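Local coordinates for iron-regulated ABC transporter siderophore-binding protein SirA (Staphylococcus aureus subsp. aureus, PDB 3MWG) that probably captures iron-siderophore complexes at the cell surface and delivers them to an ABC transporter for iron uptake, at residues A[146-151]-A[207-212]; A[188-193]-A[224-229]. All coordinates share one frame; numbering follows the deposited sequence.

Contact 1 (A[146-151]-A[207-212])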
ATOM      1  N   VAL A 146      -6.568 -10.333   0.877  1.00 18.32           N
ATOM      2  CA  VAL A 146      -6.967  -8.925   0.788  1.00 17.77           C
ATOM      3  C   VAL A 146      -7.643  -8.751  -0.562  1.00 18.61           C
ATOM      4  O   VAL A 146      -7.019  -8.990  -1.605  1.00 19.27           O
ATOM      5  CB  VAL A 146      -5.726  -7.986   0.842  1.00 18.05           C
ATOM      6  CG1 VAL A 146      -6.144  -6.489   0.801  1.00 17.44           C
ATOM      7  CG2 VAL A 146      -4.887  -8.272   2.062  1.00 14.81           C
ATOM      8  N   VAL A 147      -8.885  -8.287  -0.526  1.00 18.81           N
ATOM      9  CA  VAL A 147      -9.792  -8.323  -1.658  1.00 19.65           C
ATOM     10  C   VAL A 147     -10.376  -6.925  -1.899  1.00 19.98           C
ATOM     11  O   VAL A 147     -10.633  -6.164  -0.949  1.00 18.90           O
ATOM     12  CB  VAL A 147     -10.913  -9.380  -1.390  1.00 20.84           C
ATOM     13  CG1 VAL A 147     -12.022  -9.261  -2.398  1.00 24.51           C
ATOM     14  CG2 VAL A 147     -10.324 -10.816  -1.465  1.00 19.17           C
ATOM     15  N   ASN A 148     -10.561  -6.568  -3.168  1.00 20.70           N
ATOM     16  CA  ASN A 148     -11.118  -5.272  -3.517  1.00 22.02           C
ATOM     17  C   ASN A 148     -12.105  -5.428  -4.692  1.00 23.76           C
ATOM     18  O   ASN A 148     -11.722  -5.911  -5.771  1.00 23.42           O
ATOM     19  CB  ASN A 148      -9.990  -4.268  -3.822  1.00 21.82           C
ATOM     20  CG  ASN A 148     -10.502  -2.971  -4.441  1.00 23.74           C
ATOM     21  OD1 ASN A 148     -10.151  -2.644  -5.581  1.00 24.94           O
ATOM     22  ND2 ASN A 148     -11.349  -2.234  -3.705  1.00 23.17           N
ATOM     23  N   PHE A 149     -13.370  -5.074  -4.468  1.00 24.40           N
ATOM     24  CA  PHE A 149     -14.367  -5.158  -5.551  1.00 27.03           C
ATOM     25  C   PHE A 149     -14.331  -3.944  -6.478  1.00 28.70           C
ATOM     26  O   PHE A 149     -14.186  -2.803  -6.029  1.00 29.21           O
ATOM     27  CB  PHE A 149     -15.783  -5.422  -5.015  1.00 26.73           C
ATOM     28  CG  PHE A 149     -15.875  -6.649  -4.182  1.00 25.84           C
ATOM     29  CD1 PHE A 149     -15.898  -7.910  -4.777  1.00 25.40           C
ATOM     30  CD2 PHE A 149     -15.908  -6.554  -2.787  1.00 24.30           C
ATOM     31  CE1 PHE A 149     -15.958  -9.068  -3.992  1.00 24.17           C
ATOM     32  CE2 PHE A 149     -15.978  -7.683  -1.999  1.00 23.19           C
ATOM     33  CZ  PHE A 149     -16.000  -8.956  -2.607  1.00 24.06           C
ATOM     34  N   ARG A 150     -14.463  -4.205  -7.773  1.00 31.22           N
ATOM     35  CA  ARG A 150     -14.383  -3.163  -8.795  1.00 33.64           C
ATOM     36  C   ARG A 150     -15.618  -3.150  -9.696  1.00 35.55           C
ATOM     37  O   ARG A 150     -16.568  -3.911  -9.463  1.00 34.79           O
ATOM     38  CB  ARG A 150     -13.112  -3.370  -9.620  1.00 34.73           C
ATOM     39  CG  ARG A 150     -11.822  -3.267  -8.804  1.00 35.57           C
ATOM     40  CD  ARG A 150     -11.228  -1.886  -9.009  1.00 40.64           C
ATOM     41  NE  ARG A 150     -10.799  -1.289  -7.750  1.00 45.12           N
ATOM     42  CZ  ARG A 150      -9.912  -0.310  -7.654  1.00 47.23           C
ATOM     43  NH1 ARG A 150      -9.344   0.177  -8.757  1.00 49.92           N
ATOM     44  NH2 ARG A 150      -9.589   0.174  -6.455  1.00 47.27           N
ATOM     45  N   ALA A 151     -15.627  -2.282 -10.712  1.00 37.05           N
ATOM     46  CA  ALA A 151     -16.801  -2.188 -11.580  1.00 40.00           C
ATOM     47  C   ALA A 151     -17.083  -3.492 -12.316  1.00 40.78           C
ATOM     48  O   ALA A 151     -18.190  -4.004 -12.255  1.00 41.39           O
ATOM     49  CB  ALA A 151     -16.686  -1.016 -12.576  1.00 40.89           C
ATOM     50  N   VAL A 207     -10.985  -4.259   1.092  1.00 18.80           N
ATOM     51  CA  VAL A 207     -10.563  -2.885   0.941  1.00 19.77           C
ATOM     52  C   VAL A 207     -11.603  -2.154   0.126  1.00 21.53           C
ATOM     53  O   VAL A 207     -11.936  -2.560  -0.979  1.00 22.01           O
ATOM     54  CB  VAL A 207      -9.173  -2.767   0.257  1.00 18.66           C
ATOM     55  CG1 VAL A 207      -8.820  -1.278   0.044  1.00 19.37           C
ATOM     56  CG2 VAL A 207      -8.112  -3.453   1.102  1.00 15.90           C
ATOM     57  N   LYS A 208     -12.103  -1.065   0.677  1.00 23.74           N
ATOM     58  CA  LYS A 208     -13.115  -0.261   0.023  1.00 27.25           C
ATOM     59  C   LYS A 208     -12.576   0.749  -0.994  1.00 27.89           C
ATOM     60  O   LYS A 208     -11.734   1.576  -0.679  1.00 27.44           O
ATOM     61  CB  LYS A 208     -13.939   0.452   1.094  1.00 28.16           C
ATOM     62  CG  LYS A 208     -15.394   0.037   1.061  1.00 34.87           C
ATOM     63  CD  LYS A 208     -16.117   0.738  -0.083  1.00 40.83           C
ATOM     64  CE  LYS A 208     -16.822   2.017   0.385  1.00 45.46           C
ATOM     65  NZ  LYS A 208     -17.364   2.776  -0.791  1.00 47.99           N
ATOM     66  N   SER A 209     -13.071   0.686  -2.218  1.00 30.34           N
ATOM     67  CA  SER A 209     -12.712   1.693  -3.225  1.00 33.09           C
ATOM     68  C   SER A 209     -13.369   3.038  -2.890  1.00 35.53           C
ATOM     69  O   SER A 209     -14.483   3.068  -2.358  1.00 36.08           O
ATOM     70  CB  SER A 209     -13.138   1.242  -4.630  1.00 33.58           C
ATOM     71  OG  SER A 209     -12.199   0.334  -5.193  1.00 33.92           O
ATOM     72  N   ASP A 210     -12.666   4.128  -3.184  1.00 37.37           N
ATOM     73  CA  ASP A 210     -13.192   5.507  -3.087  1.00 40.35           C
ATOM     74  C   ASP A 210     -14.728   5.523  -3.213  1.00 42.20           C
ATOM     75  O   ASP A 210     -15.266   5.254  -4.284  1.00 42.36           O
ATOM     76  CB  ASP A 210     -12.520   6.367  -4.182  1.00 40.96           C
ATOM     77  CG  ASP A 210     -12.992   7.835  -4.210  1.00 43.86           C
ATOM     78  OD1 ASP A 210     -13.741   8.281  -3.308  1.00 45.31           O
ATOM     79  OD2 ASP A 210     -12.602   8.548  -5.168  1.00 43.73           O
ATOM     80  N   PRO A 211     -15.442   5.797  -2.102  1.00 43.68           N
ATOM     81  CA  PRO A 211     -16.905   5.891  -2.192  1.00 45.82           C
ATOM     82  C   PRO A 211     -17.379   7.070  -3.052  1.00 47.86           C
ATOM     83  O   PRO A 211     -18.512   7.056  -3.515  1.00 49.50           O
ATOM     84  CB  PRO A 211     -17.350   6.066  -0.732  1.00 46.05           C
ATOM     85  CG  PRO A 211     -16.136   6.542  -0.005  1.00 45.36           C
ATOM     86  CD  PRO A 211     -14.964   5.928  -0.714  1.00 43.68           C
ATOM     87  N   ASN A 212     -16.514   8.059  -3.280  1.00 48.89           N
ATOM     88  CA  ASN A 212     -16.857   9.206  -4.151  1.00 51.21           C
ATOM     89  C   ASN A 212     -16.575   8.973  -5.639  1.00 50.97           C
ATOM     90  O   ASN A 212     -16.893   9.829  -6.464  1.00 52.65           O
ATOM     91  CB  ASN A 212     -16.124  10.484  -3.724  1.00 51.77           C
ATOM     92  CG  ASN A 212     -16.480  10.944  -2.324  1.00 53.79           C
ATOM     93  OD1 ASN A 212     -15.784  11.800  -1.772  1.00 57.03           O
ATOM     94  ND2 ASN A 212     -17.558  10.403  -1.744  1.00 54.53           N
TER
HETATM   95  O   HOH W   1     -14.138  -3.494  -2.141  1.00 20.55           O
HETATM   96  O   HOH W   2     -14.654  -1.406  -3.471  1.00 29.77           O

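Contact 2 (A[188-193]-A[224-229])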
ATOM      1  N   ILE A 188      -4.169  -9.811  -8.620  1.00 39.02           N
ATOM      2  CA  ILE A 188      -4.811 -10.819  -9.430  1.00 37.91           C
ATOM      3  C   ILE A 188      -6.223 -10.370  -9.696  1.00 37.87           C
ATOM      4  O   ILE A 188      -6.979 -10.089  -8.750  1.00 36.25           O
ATOM      5  CB  ILE A 188      -4.865 -12.168  -8.688  1.00 38.10           C
ATOM      6  CG1 ILE A 188      -3.450 -12.644  -8.346  1.00 37.63           C
ATOM      7  CG2 ILE A 188      -5.646 -13.203  -9.511  1.00 37.52           C
ATOM      8  CD1 ILE A 188      -3.425 -13.683  -7.273  1.00 38.25           C
ATOM      9  N   GLN A 189      -6.585 -10.309 -10.978  1.00 37.77           N
ATOM     10  CA  GLN A 189      -7.911  -9.904 -11.382  1.00 38.24           C
ATOM     11  C   GLN A 189      -8.765 -11.126 -11.623  1.00 39.47           C
ATOM     12  O   GLN A 189      -8.355 -12.052 -12.333  1.00 39.71           O
ATOM     13  CB  GLN A 189      -7.866  -9.038 -12.649  1.00 39.62           C
ATOM     14  CG  GLN A 189      -7.237  -7.667 -12.409  1.00 39.11           C
ATOM     15  CD  GLN A 189      -6.618  -7.071 -13.660  1.00 42.46           C
ATOM     16  OE1 GLN A 189      -5.578  -6.409 -13.588  1.00 43.25           O
ATOM     17  NE2 GLN A 189      -7.232  -7.325 -14.817  1.00 40.62           N
ATOM     18  N   LEU A 190      -9.952 -11.135 -11.027  1.00 39.10           N
ATOM     19  CA  LEU A 190     -10.874 -12.234 -11.237  1.00 40.42           C
ATOM     20  C   LEU A 190     -12.094 -11.707 -11.945  1.00 41.18           C
ATOM     21  O   LEU A 190     -12.631 -10.652 -11.586  1.00 41.07           O
ATOM     22  CB  LEU A 190     -11.295 -12.914  -9.925  1.00 38.91           C
ATOM     23  CG  LEU A 190     -10.289 -13.408  -8.896  1.00 39.82           C
ATOM     24  CD1 LEU A 190     -11.050 -14.126  -7.795  1.00 39.11           C
ATOM     25  CD2 LEU A 190      -9.250 -14.313  -9.506  1.00 42.33           C
ATOM     26  N   THR A 191     -12.525 -12.456 -12.953  1.00 42.93           N
ATOM     27  CA  THR A 191     -13.755 -12.160 -13.677  1.00 44.41           C
ATOM     28  C   THR A 191     -14.788 -13.253 -13.463  1.00 44.55           C
ATOM     29  O   THR A 191     -15.984 -13.016 -13.617  1.00 45.40           O
ATOM     30  CB  THR A 191     -13.484 -12.015 -15.175  1.00 45.54           C
ATOM     31  OG1 THR A 191     -12.181 -12.534 -15.460  1.00 46.07           O
ATOM     32  CG2 THR A 191     -13.502 -10.562 -15.557  1.00 47.27           C
ATOM     33  N   SER A 192     -14.319 -14.450 -13.117  1.00 44.15           N
ATOM     34  CA  SER A 192     -15.197 -15.590 -12.898  1.00 43.46           C
ATOM     35  C   SER A 192     -15.297 -15.924 -11.416  1.00 42.30           C
ATOM     36  O   SER A 192     -14.284 -15.955 -10.702  1.00 41.28           O
ATOM     37  CB  SER A 192     -14.688 -16.816 -13.672  1.00 44.24           C
ATOM     38  OG  SER A 192     -15.273 -18.017 -13.191  1.00 44.46           O
ATOM     39  N   LYS A 193     -16.522 -16.204 -10.976  1.00 41.68           N
ATOM     40  CA  LYS A 193     -16.762 -16.612  -9.607  1.00 41.07           C
ATOM     41  C   LYS A 193     -16.188 -18.007  -9.323  1.00 40.18           C
ATOM     42  O   LYS A 193     -16.016 -18.382  -8.166  1.00 39.79           O
ATOM     43  CB  LYS A 193     -18.247 -16.481  -9.247  1.00 41.60           C
ATOM     44  CG  LYS A 193     -18.755 -15.050  -9.433  1.00 43.31           C
ATOM     45  CD  LYS A 193     -20.227 -14.914  -9.073  1.00 48.32           C
ATOM     46  CE  LYS A 193     -20.798 -13.639  -9.685  1.00 51.93           C
ATOM     47  NZ  LYS A 193     -21.964 -13.127  -8.910  1.00 54.17           N
ATOM     48  N   SER A 224     -22.063  -6.770  -4.375  1.00 43.41           N
ATOM     49  CA  SER A 224     -23.320  -7.427  -4.025  1.00 43.64           C
ATOM     50  C   SER A 224     -23.450  -8.809  -4.667  1.00 43.08           C
ATOM     51  O   SER A 224     -23.779  -9.768  -3.998  1.00 42.85           O
ATOM     52  CB  SER A 224     -24.503  -6.534  -4.423  1.00 45.12           C
ATOM     53  OG  SER A 224     -25.696  -7.009  -3.848  1.00 46.33           O
ATOM     54  N   GLU A 225     -23.188  -8.915  -5.964  1.00 43.47           N
ATOM     55  CA  GLU A 225     -23.279 -10.211  -6.634  1.00 43.70           C
ATOM     56  C   GLU A 225     -22.291 -11.221  -6.058  1.00 42.12           C
ATOM     57  O   GLU A 225     -22.671 -12.324  -5.664  1.00 42.66           O
ATOM     58  CB  GLU A 225     -23.087 -10.047  -8.144  1.00 44.63           C
ATOM     59  CG  GLU A 225     -24.406 -10.003  -8.907  1.00 49.14           C
ATOM     60  CD  GLU A 225     -24.396  -9.055 -10.090  1.00 54.22           C
ATOM     61  OE1 GLU A 225     -25.437  -8.408 -10.328  1.00 57.67           O
ATOM     62  OE2 GLU A 225     -23.362  -8.944 -10.782  1.00 56.84           O
ATOM     63  N   TRP A 226     -21.026 -10.830  -5.992  1.00 40.26           N
ATOM     64  CA  TRP A 226     -19.970 -11.724  -5.543  1.00 38.73           C
ATOM     65  C   TRP A 226     -20.211 -12.200  -4.105  1.00 37.44           C
ATOM     66  O   TRP A 226     -20.125 -13.395  -3.831  1.00 37.24           O
ATOM     67  CB  TRP A 226     -18.582 -11.069  -5.745  1.00 37.91           C
ATOM     68  CG  TRP A 226     -18.205 -10.990  -7.200  1.00 38.33           C
ATOM     69  CD1 TRP A 226     -18.873 -10.298  -8.186  1.00 39.97           C
ATOM     70  CD2 TRP A 226     -17.096 -11.636  -7.852  1.00 38.20           C
ATOM     71  NE1 TRP A 226     -18.236 -10.461  -9.394  1.00 40.78           N
ATOM     72  CE2 TRP A 226     -17.149 -11.280  -9.221  1.00 40.55           C
ATOM     73  CE3 TRP A 226     -16.061 -12.472  -7.411  1.00 38.55           C
ATOM     74  CZ2 TRP A 226     -16.210 -11.738 -10.151  1.00 41.13           C
ATOM     75  CZ3 TRP A 226     -15.129 -12.925  -8.329  1.00 39.31           C
ATOM     76  CH2 TRP A 226     -15.215 -12.566  -9.688  1.00 40.69           C
ATOM     77  N   THR A 227     -20.578 -11.287  -3.208  1.00 37.02           N
ATOM     78  CA  THR A 227     -20.773 -11.663  -1.802  1.00 35.96           C
ATOM     79  C   THR A 227     -22.105 -12.399  -1.533  1.00 37.45           C
ATOM     80  O   THR A 227     -22.358 -12.822  -0.401  1.00 37.33           O
ATOM     81  CB  THR A 227     -20.587 -10.475  -0.807  1.00 35.68           C
ATOM     82  OG1 THR A 227     -21.631  -9.500  -0.976  1.00 33.69           O
ATOM     83  CG2 THR A 227     -19.232  -9.827  -0.993  1.00 33.35           C
ATOM     84  N   SER A 228     -22.930 -12.555  -2.575  1.00 38.52           N
ATOM     85  CA  SER A 228     -24.129 -13.403  -2.530  1.00 39.81           C
ATOM     86  C   SER A 228     -23.865 -14.794  -3.122  1.00 39.71           C
ATOM     87  O   SER A 228     -24.642 -15.720  -2.906  1.00 40.39           O
ATOM     88  CB  SER A 228     -25.296 -12.748  -3.291  1.00 40.94           C
ATOM     89  OG  SER A 228     -25.624 -11.501  -2.709  1.00 42.26           O
ATOM     90  N   SER A 229     -22.778 -14.931  -3.882  1.00 39.04           N
ATOM     91  CA  SER A 229     -22.483 -16.179  -4.584  1.00 38.52           C
ATOM     92  C   SER A 229     -22.232 -17.320  -3.597  1.00 37.69           C
ATOM     93  O   SER A 229     -21.829 -17.096  -2.448  1.00 36.50           O
ATOM     94  CB  SER A 229     -21.268 -15.992  -5.495  1.00 39.09           C
ATOM     95  OG  SER A 229     -20.082 -15.830  -4.704  1.00 36.94           O
TER

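Contact 1 (A[146-151]-A[207-212])
Asn148 faces two successive features of the neighbouring strand and the loop after it, the carbonyl of Val207 and the hydroxyl of Ser209. Its CG stands anti to the backbone N (chi1 169°), which carries the amide across the gap, and the two N-H bonds of ND2 fan out in the amide plane. Asn148 ND2 reaches Val207 O at 2.8 Å, meeting that oxygen from above its carbonyl plane, and Ser209 OG at 3.1 Å, the latter almost straight (167°). With both N-H bonds of ND2 used, the turn of the amide about chi2 is fixed between strand and loop. The bent chain of Arg150 returns to the same site, its NE giving a weak bond to Asn148 OD1, while Arg150 NH2 lies 2.9 Å from Ser209 OG. Deeper in the sheet, Val207 N bonds to Val147 O at 2.8 Å, and Val146 CG1 touches Val207 CG2 at 3.6 Å. Beyond this bond the strands part, and two waters bridge the gap, one from Phe149 N to Val207 O, the other from Phe149 O to Ser209 N. The parallel pair, parting at its C-terminal ends into loops, belongs to the central sheet of an alpha/beta lobe, as in periplasmic binding proteins.

Contact 2 (A[188-193]-A[224-229])
Lys193 and Trp226 bring the two backbones nearest, their CA atoms 7.1 Å apart, where the chain leaving strand 188-190 turns past the last turn of helix 224-228. No clear hydrogen bond joins the segments, and side chains do most of the bridging. Trp226, its CG anti to the carbonyl carbon (chi1 -71°), extends its indole from the helix to the strand end. There the far rim of the six-membered ring meets Leu190: Trp226 CH2 lies 3.9 Å from Leu190 CB. The carbonyl oxygens of Leu190, Thr191 and Ser192 also gather round this rim, approaching obliquely.

Lys193 lies across one face of the indole, its chain extended beyond CG: Lys193 CG sits above the centre of the six-membered ring of Trp226, 4.0 Å from its centroid, as a CH-pi contact. Lys193 CE then passes over the pyrrole portion, and NZ makes an off-centre cation-pi contact with the five-membered ring of Trp226. The ammonium NZ of Lys193 ends beside the helix, 3.4 Å from Glu225 CB, whereas the Glu225 carboxylate stays farther away.

Lys193 CD also packs on Ser229 CB at 3.9 Å. Ser229 OG bonds to Trp226 O at 2.6 Å, in the carbonyl plane, joining the bond from Ser229 N to that oxygen, and also caps Trp232 N. Ser229 is thus the N-cap of helix 230-234. Overall, this is a combined CH-pi and cation-pi contact of lysine on tryptophan, where the helix of the beta-alpha-beta crossover from strand 203-208 to strand 243-248 meets the end of edge strand 187-190 and the loop that follows.

Both contacts belong to the five-stranded sheet of one lobe, and their segments alternate along the chain. Contact 1 is the buried one, joining two adjacent inner strands mainly through amide, hydroxyl and water bonds; contact 2 is partly buried, farther from the chain centre, and relies on an aromatic face, methylenes and a cation. Strand 203-208 leads directly into helix 216-228, so the chain that pairs in contact 1 also supplies the helix of contact 2. Phe149 makes the physical connection: Phe149 CE1 meets Trp226 CB and Phe149 CZ meets Thr227 CG2, each at 3.7 Å. The pair illustrates mainly polar bonding between strands, beside aromatic, methylene and cation packing of a helix on a strand end and its loop.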